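Local coordinates for zinc transport protein ZntB (Vibrio parahaemolyticus RIMD 2210633, PDB 3CK6) that probably carries zinc ions across the inner membrane into the cell as a zinc:proton symporter, its cytoplasmic domain assembling into a funnel-shaped homopentamer, at residues M4-S14 / P30-H40. The protein carries 1 engineered substitution. Residues are numbered along the deposited sequence; the frame is centred on the assembly and turned at random.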
HETATM    1  N   MSE E   4      45.754 -10.674  15.154  1.00 44.35           N
HETATM    2  CA  MSE E   4      46.043 -11.418  13.916  1.00 43.56           C
HETATM    3  C   MSE E   4      44.961 -12.415  13.462  1.00 42.42           C
HETATM    4  O   MSE E   4      44.916 -12.776  12.278  1.00 42.53           O
HETATM    5  CB  MSE E   4      47.401 -12.131  14.006  1.00 43.85           C
HETATM    6  CG  MSE E   4      48.628 -11.222  13.834  1.00 44.69           C
HETATM    7 SE   MSE E   4      48.642 -10.127  12.207  0.40 45.69          SE
HETATM    8  CE  MSE E   4      47.960  -8.452  12.943  1.00 44.01           C
ATOM      9  N   GLY E   5      44.103 -12.848  14.389  1.00 40.55           N
ATOM     10  CA  GLY E   5      43.152 -13.930  14.111  1.00 38.43           C
ATOM     11  C   GLY E   5      41.755 -13.479  13.723  1.00 36.13           C
ATOM     12  O   GLY E   5      41.405 -12.311  13.894  1.00 36.13           O
ATOM     13  N   PHE E   6      40.950 -14.401  13.195  1.00 34.63           N
ATOM     14  CA  PHE E   6      39.561 -14.066  12.834  1.00 33.30           C
ATOM     15  C   PHE E   6      38.649 -13.877  14.049  1.00 32.53           C
ATOM     16  O   PHE E   6      37.705 -13.094  14.001  1.00 32.27           O
ATOM     17  CB  PHE E   6      38.942 -15.066  11.832  1.00 32.97           C
ATOM     18  CG  PHE E   6      38.509 -16.371  12.448  1.00 31.72           C
ATOM     19  CD1 PHE E   6      39.368 -17.467  12.465  1.00 33.78           C
ATOM     20  CD2 PHE E   6      37.232 -16.502  13.001  1.00 33.06           C
ATOM     21  CE1 PHE E   6      38.977 -18.683  13.039  1.00 33.07           C
ATOM     22  CE2 PHE E   6      36.827 -17.703  13.582  1.00 31.19           C
ATOM     23  CZ  PHE E   6      37.709 -18.800  13.600  1.00 31.05           C
HETATM   24  N   MSE E   7      38.927 -14.591  15.135  1.00 32.14           N
HETATM   25  CA  MSE E   7      38.017 -14.549  16.282  1.00 32.17           C
HETATM   26  C   MSE E   7      38.387 -13.420  17.224  1.00 30.28           C
HETATM   27  O   MSE E   7      39.475 -13.408  17.798  1.00 30.04           O
HETATM   28  CB  MSE E   7      37.924 -15.892  17.020  1.00 31.89           C
HETATM   29  CG  MSE E   7      36.557 -16.047  17.769  1.00 32.16           C
HETATM   30 SE   MSE E   7      36.497 -17.631  18.783  0.80 37.87          SE
HETATM   31  CE  MSE E   7      36.524 -18.940  17.341  1.00 35.86           C
ATOM     32  N   ILE E   8      37.472 -12.466  17.365  1.00 29.08           N
ATOM     33  CA  ILE E   8      37.670 -11.307  18.242  1.00 28.24           C
ATOM     34  C   ILE E   8      37.480 -11.689  19.718  1.00 28.34           C
ATOM     35  O   ILE E   8      38.349 -11.432  20.561  1.00 28.30           O
ATOM     36  CB  ILE E   8      36.693 -10.165  17.868  1.00 28.09           C
ATOM     37  CG1 ILE E   8      36.798  -9.868  16.364  1.00 25.69           C
ATOM     38  CG2 ILE E   8      36.938  -8.928  18.722  1.00 27.58           C
ATOM     39  CD1 ILE E   8      35.665  -9.038  15.811  1.00 25.54           C
ATOM     40  N   GLU E   9      36.337 -12.280  20.019  1.00 27.97           N
ATOM     41  CA  GLU E   9      36.023 -12.668  21.387  1.00 29.00           C
ATOM     42  C   GLU E   9      35.149 -13.903  21.415  1.00 28.02           C
ATOM     43  O   GLU E   9      34.407 -14.189  20.453  1.00 28.65           O
ATOM     44  CB  GLU E   9      35.336 -11.510  22.115  1.00 28.73           C
ATOM     45  CG  GLU E   9      35.785 -11.346  23.536  1.00 32.83           C
ATOM     46  CD  GLU E   9      35.681  -9.918  24.019  1.00 35.42           C
ATOM     47  OE1 GLU E   9      34.651  -9.563  24.619  1.00 37.97           O
ATOM     48  OE2 GLU E   9      36.629  -9.147  23.796  1.00 39.03           O
ATOM     49  N   HIS E  10      35.221 -14.623  22.535  1.00 27.48           N
ATOM     50  CA  HIS E  10      34.462 -15.840  22.736  1.00 26.71           C
ATOM     51  C   HIS E  10      33.988 -15.842  24.184  1.00 26.91           C
ATOM     52  O   HIS E  10      34.797 -15.707  25.109  1.00 26.83           O
ATOM     53  CB  HIS E  10      35.355 -17.045  22.397  1.00 26.83           C
ATOM     54  CG  HIS E  10      34.774 -18.397  22.723  1.00 25.66           C
ATOM     55  ND1 HIS E  10      35.567 -19.521  22.817  1.00 25.66           N
ATOM     56  CD2 HIS E  10      33.507 -18.809  22.979  1.00 25.01           C
ATOM     57  CE1 HIS E  10      34.812 -20.573  23.096  1.00 25.04           C
ATOM     58  NE2 HIS E  10      33.559 -20.166  23.209  1.00 24.14           N
ATOM     59  N   TRP E  11      32.672 -15.973  24.363  1.00 26.46           N
ATOM     60  CA  TRP E  11      32.053 -15.996  25.685  1.00 26.61           C
ATOM     61  C   TRP E  11      31.188 -17.236  25.828  1.00 26.59           C
ATOM     62  O   TRP E  11      30.555 -17.678  24.868  1.00 26.37           O
ATOM     63  CB  TRP E  11      31.205 -14.740  25.935  1.00 26.95           C
ATOM     64  CG  TRP E  11      32.031 -13.521  26.209  1.00 26.94           C
ATOM     65  CD1 TRP E  11      32.514 -12.652  25.290  1.00 26.31           C
ATOM     66  CD2 TRP E  11      32.506 -13.063  27.489  1.00 26.92           C
ATOM     67  NE1 TRP E  11      33.246 -11.656  25.910  1.00 28.83           N
ATOM     68  CE2 TRP E  11      33.270 -11.896  27.258  1.00 28.14           C
ATOM     69  CE3 TRP E  11      32.355 -13.524  28.807  1.00 27.15           C
ATOM     70  CZ2 TRP E  11      33.880 -11.175  28.298  1.00 28.48           C
ATOM     71  CZ3 TRP E  11      32.964 -12.817  29.839  1.00 27.36           C
ATOM     72  CH2 TRP E  11      33.712 -11.647  29.578  1.00 26.98           C
ATOM     73  N   ASP E  12      31.161 -17.773  27.038  1.00 26.65           N
ATOM     74  CA  ASP E  12      30.348 -18.929  27.365  1.00 27.24           C
ATOM     75  C   ASP E  12      29.195 -18.507  28.282  1.00 27.52           C
ATOM     76  O   ASP E  12      29.423 -18.030  29.407  1.00 27.72           O
ATOM     77  CB  ASP E  12      31.229 -20.005  28.020  1.00 27.65           C
ATOM     78  CG  ASP E  12      30.466 -21.285  28.334  1.00 28.10           C
ATOM     79  OD1 ASP E  12      29.249 -21.375  28.047  1.00 27.79           O
ATOM     80  OD2 ASP E  12      31.089 -22.205  28.885  1.00 30.93           O
ATOM     81  N   PHE E  13      27.967 -18.684  27.784  1.00 27.56           N
ATOM     82  CA  PHE E  13      26.727 -18.374  28.522  1.00 27.66           C
ATOM     83  C   PHE E  13      26.008 -19.613  29.048  1.00 28.53           C
ATOM     84  O   PHE E  13      24.790 -19.564  29.300  1.00 28.13           O
ATOM     85  CB  PHE E  13      25.755 -17.618  27.627  1.00 27.86           C
ATOM     86  CG  PHE E  13      26.234 -16.238  27.245  1.00 27.36           C
ATOM     87  CD1 PHE E  13      27.084 -16.061  26.151  1.00 28.83           C
ATOM     88  CD2 PHE E  13      25.850 -15.125  27.987  1.00 27.25           C
ATOM     89  CE1 PHE E  13      27.536 -14.802  25.795  1.00 25.00           C
ATOM     90  CE2 PHE E  13      26.295 -13.843  27.613  1.00 26.49           C
ATOM     91  CZ  PHE E  13      27.133 -13.696  26.541  1.00 26.55           C
ATOM     92  N   SER E  14      26.735 -20.715  29.214  1.00 28.81           N
ATOM     93  CA  SER E  14      26.140 -21.900  29.858  1.00 30.71           C
ATOM     94  C   SER E  14      25.580 -21.557  31.250  1.00 31.67           C
ATOM     95  O   SER E  14      24.502 -22.027  31.645  1.00 32.35           O
ATOM     96  CB  SER E  14      27.151 -23.039  29.954  1.00 29.68           C
ATOM     97  OG  SER E  14      27.554 -23.474  28.667  1.00 33.02           O
ATOM     98  N   PRO E  30      27.028 -25.162  22.034  1.00 28.36           N
ATOM     99  CA  PRO E  30      25.769 -24.514  22.369  1.00 28.62           C
ATOM    100  C   PRO E  30      25.935 -23.563  23.559  1.00 28.38           C
ATOM    101  O   PRO E  30      26.704 -23.861  24.473  1.00 29.01           O
ATOM    102  CB  PRO E  30      24.849 -25.696  22.726  1.00 28.08           C
ATOM    103  CG  PRO E  30      25.433 -26.855  21.998  1.00 29.20           C
ATOM    104  CD  PRO E  30      26.909 -26.637  22.094  1.00 28.75           C
ATOM    105  N   ASN E  31      25.242 -22.422  23.517  1.00 28.19           N
ATOM    106  CA  ASN E  31      25.311 -21.385  24.557  1.00 27.60           C
ATOM    107  C   ASN E  31      26.582 -20.507  24.545  1.00 27.25           C
ATOM    108  O   ASN E  31      26.778 -19.677  25.422  1.00 27.40           O
ATOM    109  CB  ASN E  31      25.006 -21.950  25.952  1.00 28.75           C
ATOM    110  CG  ASN E  31      23.601 -22.488  26.042  1.00 31.14           C
ATOM    111  OD1 ASN E  31      23.396 -23.673  26.308  1.00 34.57           O
ATOM    112  ND2 ASN E  31      22.618 -21.628  25.751  1.00 32.50           N
ATOM    113  N   HIS E  32      27.425 -20.679  23.530  1.00 26.53           N
ATOM    114  CA  HIS E  32      28.598 -19.831  23.364  1.00 25.79           C
ATOM    115  C   HIS E  32      28.315 -18.742  22.344  1.00 25.82           C
ATOM    116  O   HIS E  32      27.518 -18.929  21.405  1.00 23.91           O
ATOM    117  CB  HIS E  32      29.811 -20.648  22.901  1.00 25.42           C
ATOM    118  CG  HIS E  32      30.413 -21.536  23.955  1.00 26.52           C
ATOM    119  ND1 HIS E  32      29.659 -22.316  24.809  1.00 28.73           N
ATOM    120  CD2 HIS E  32      31.706 -21.790  24.265  1.00 26.53           C
ATOM    121  CE1 HIS E  32      30.463 -22.998  25.606  1.00 27.46           C
ATOM    122  NE2 HIS E  32      31.711 -22.686  25.304  1.00 28.97           N
ATOM    123  N   TRP E  33      28.993 -17.605  22.537  1.00 26.06           N
ATOM    124  CA  TRP E  33      28.989 -16.503  21.586  1.00 26.71           C
ATOM    125  C   TRP E  33      30.396 -16.342  21.006  1.00 26.56           C
ATOM    126  O   TRP E  33      31.377 -16.302  21.746  1.00 27.12           O
ATOM    127  CB  TRP E  33      28.544 -15.206  22.256  1.00 25.69           C
ATOM    128  CG  TRP E  33      28.634 -13.986  21.378  1.00 27.74           C
ATOM    129  CD1 TRP E  33      28.315 -13.895  20.037  1.00 25.85           C
ATOM    130  CD2 TRP E  33      29.045 -12.673  21.783  1.00 27.38           C
ATOM    131  NE1 TRP E  33      28.507 -12.599  19.600  1.00 27.87           N
ATOM    132  CE2 TRP E  33      28.941 -11.833  20.649  1.00 28.97           C
ATOM    133  CE3 TRP E  33      29.462 -12.115  23.009  1.00 28.94           C
ATOM    134  CZ2 TRP E  33      29.281 -10.463  20.686  1.00 26.74           C
ATOM    135  CZ3 TRP E  33      29.791 -10.736  23.047  1.00 28.12           C
ATOM    136  CH2 TRP E  33      29.689  -9.935  21.894  1.00 27.21           C
ATOM    137  N   TYR E  34      30.470 -16.299  19.682  1.00 26.00           N
ATOM    138  CA  TYR E  34      31.705 -16.112  18.943  1.00 26.04           C
ATOM    139  C   TYR E  34      31.550 -14.815  18.145  1.00 26.27           C
ATOM    140  O   TYR E  34      30.684 -14.717  17.274  1.00 27.25           O
ATOM    141  CB  TYR E  34      31.942 -17.289  17.993  1.00 25.84           C
ATOM    142  CG  TYR E  34      31.904 -18.635  18.695  1.00 26.07           C
ATOM    143  CD1 TYR E  34      33.079 -19.217  19.191  1.00 25.90           C
ATOM    144  CD2 TYR E  34      30.697 -19.301  18.910  1.00 26.58           C
ATOM    145  CE1 TYR E  34      33.054 -20.436  19.871  1.00 24.40           C
ATOM    146  CE2 TYR E  34      30.667 -20.516  19.596  1.00 26.55           C
ATOM    147  CZ  TYR E  34      31.852 -21.081  20.057  1.00 25.21           C
ATOM    148  OH  TYR E  34      31.806 -22.283  20.753  1.00 27.84           O
ATOM    149  N   HIS E  35      32.367 -13.813  18.452  1.00 26.15           N
ATOM    150  CA  HIS E  35      32.352 -12.566  17.694  1.00 26.55           C
ATOM    151  C   HIS E  35      33.568 -12.580  16.772  1.00 26.57           C
ATOM    152  O   HIS E  35      34.692 -12.773  17.255  1.00 26.49           O
ATOM    153  CB  HIS E  35      32.428 -11.374  18.651  1.00 26.84           C
ATOM    154  CG  HIS E  35      32.173 -10.060  17.994  1.00 26.43           C
ATOM    155  ND1 HIS E  35      31.057  -9.824  17.225  1.00 26.35           N
ATOM    156  CD2 HIS E  35      32.870  -8.898  18.025  1.00 27.93           C
ATOM    157  CE1 HIS E  35      31.090  -8.576  16.787  1.00 28.32           C
ATOM    158  NE2 HIS E  35      32.177  -7.993  17.260  1.00 27.69           N
ATOM    159  N   CYS E  36      33.346 -12.408  15.465  1.00 26.19           N
ATOM    160  CA  CYS E  36      34.388 -12.656  14.444  1.00 26.91           C
ATOM    161  C   CYS E  36      34.579 -11.539  13.408  1.00 27.43           C
ATOM    162  O   CYS E  36      33.661 -10.765  13.143  1.00 26.57           O
ATOM    163  CB  CYS E  36      34.103 -13.944  13.675  1.00 26.72           C
ATOM    164  SG  CYS E  36      33.756 -15.359  14.745  1.00 30.07           S
ATOM    165  N   GLU E  37      35.785 -11.500  12.836  1.00 27.78           N
ATOM    166  CA  GLU E  37      36.115 -10.647  11.695  1.00 29.62           C
ATOM    167  C   GLU E  37      35.609 -11.294  10.401  1.00 30.11           C
ATOM    168  O   GLU E  37      36.070 -12.356  10.006  1.00 30.14           O
ATOM    169  CB  GLU E  37      37.628 -10.402  11.613  1.00 29.65           C
ATOM    170  CG  GLU E  37      38.243  -9.687  12.832  1.00 31.12           C
ATOM    171  CD  GLU E  37      38.046  -8.171  12.835  1.00 34.28           C
ATOM    172  OE1 GLU E  37      37.098  -7.681  12.178  1.00 34.16           O
ATOM    173  OE2 GLU E  37      38.847  -7.467  13.501  1.00 32.33           O
ATOM    174  N   ARG E  38      34.644 -10.653   9.758  1.00 30.45           N
ATOM    175  CA  ARG E  38      34.036 -11.205   8.558  1.00 31.72           C
ATOM    176  C   ARG E  38      35.014 -11.306   7.377  1.00 32.16           C
ATOM    177  O   ARG E  38      34.885 -12.213   6.549  1.00 32.89           O
ATOM    178  CB  ARG E  38      32.799 -10.389   8.174  1.00 31.96           C
ATOM    179  CG  ARG E  38      32.065 -10.865   6.930  1.00 33.69           C
ATOM    180  CD  ARG E  38      30.616 -10.384   6.918  1.00 33.19           C
ATOM    181  NE  ARG E  38      30.533  -8.941   6.671  1.00 34.88           N
ATOM    182  CZ  ARG E  38      30.101  -8.051   7.561  1.00 34.87           C
ATOM    183  NH1 ARG E  38      30.074  -6.768   7.221  1.00 36.07           N
ATOM    184  NH2 ARG E  38      29.703  -8.436   8.787  1.00 30.04           N
ATOM    185  N   LEU E  39      35.996 -10.405   7.315  1.00 32.72           N
ATOM    186  CA  LEU E  39      36.925 -10.346   6.176  1.00 33.84           C
ATOM    187  C   LEU E  39      38.214 -11.137   6.335  1.00 33.96           C
ATOM    188  O   LEU E  39      39.058 -11.138   5.452  1.00 35.00           O
ATOM    189  CB  LEU E  39      37.248  -8.886   5.802  1.00 33.99           C
ATOM    190  CG  LEU E  39      36.064  -8.049   5.311  1.00 36.18           C
ATOM    191  CD1 LEU E  39      36.509  -6.632   4.952  1.00 38.45           C
ATOM    192  CD2 LEU E  39      35.350  -8.705   4.125  1.00 37.08           C
ATOM    193  N   HIS E  40      38.363 -11.833   7.448  1.00 34.36           N
ATOM    194  CA  HIS E  40      39.569 -12.602   7.692  1.00 34.20           C
ATOM    195  C   HIS E  40      39.568 -13.872   6.840  1.00 34.23           C
ATOM    196  O   HIS E  40      38.564 -14.590   6.833  1.00 34.75           O
ATOM    197  CB  HIS E  40      39.654 -12.961   9.169  1.00 33.80           C
ATOM    198  CG  HIS E  40      41.013 -13.410   9.598  1.00 32.27           C
ATOM    199  ND1 HIS E  40      41.495 -14.672   9.326  1.00 30.78           N
ATOM    200  CD2 HIS E  40      41.991 -12.767  10.278  1.00 31.21           C
ATOM    201  CE1 HIS E  40      42.718 -14.784   9.813  1.00 31.74           C
ATOM    202  NE2 HIS E  40      43.036 -13.647  10.407  1.00 32.08           N
TER
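The H10 imidazole takes the Y34 ring on one face in an offset stack, centroids 4.4 Å apart and planes at 24°; with CG anti to the backbone N (chi1 172°), H10 lies alongside Y34, pointing the same way. The selenium of M7 (selenomethionine) meets Y34 at the edge, in the ring plane, with SE 3.8 Å from CD1, a Met-aromatic contact. D12 CB sits over one face of H32, 4.0 Å from the ring centroid, in CH-pi geometry, and the D12 carboxylate stacks on that imidazole. The H40 ring receives the backbone N of F6 over its centre, while at its edge NE2 donates to M4 O (2.8 Å), nearly in the ring plane.

Strands 7-12 and 32-37 run antiparallel, their axes at 167°. W11 and W33 form a hydrogen-bonded pair with both N-H...O bonds made, and E9 O accepts from H35 N. A classic beta bulge interrupts the register: I8 N and E9 N both donate to H35 O, at 2.8 and 3.3 Å respectively. I8 CD1 lies 3.6 Å from H35 CD2. W11 NE1 donates an almost straight bond to E9 OE1 (2.8 Å), which would restrain the indole's rotation.

The pair belongs to the cytoplasmic domain's mixed sheet, 7-12 between 19-20 and 32-37; no other chain of the pentamer touches it. From 106-111, parallel to 32-37, S109 OG hydrogen-bonds W33 NE1 and H35 ND1. Helix 116-126 packs against W11 and W33, its R122 salt-bridging E9; on the face of M7, H10 and Y34, W46 of helix 43-49 meets the rings of Y34 and F6.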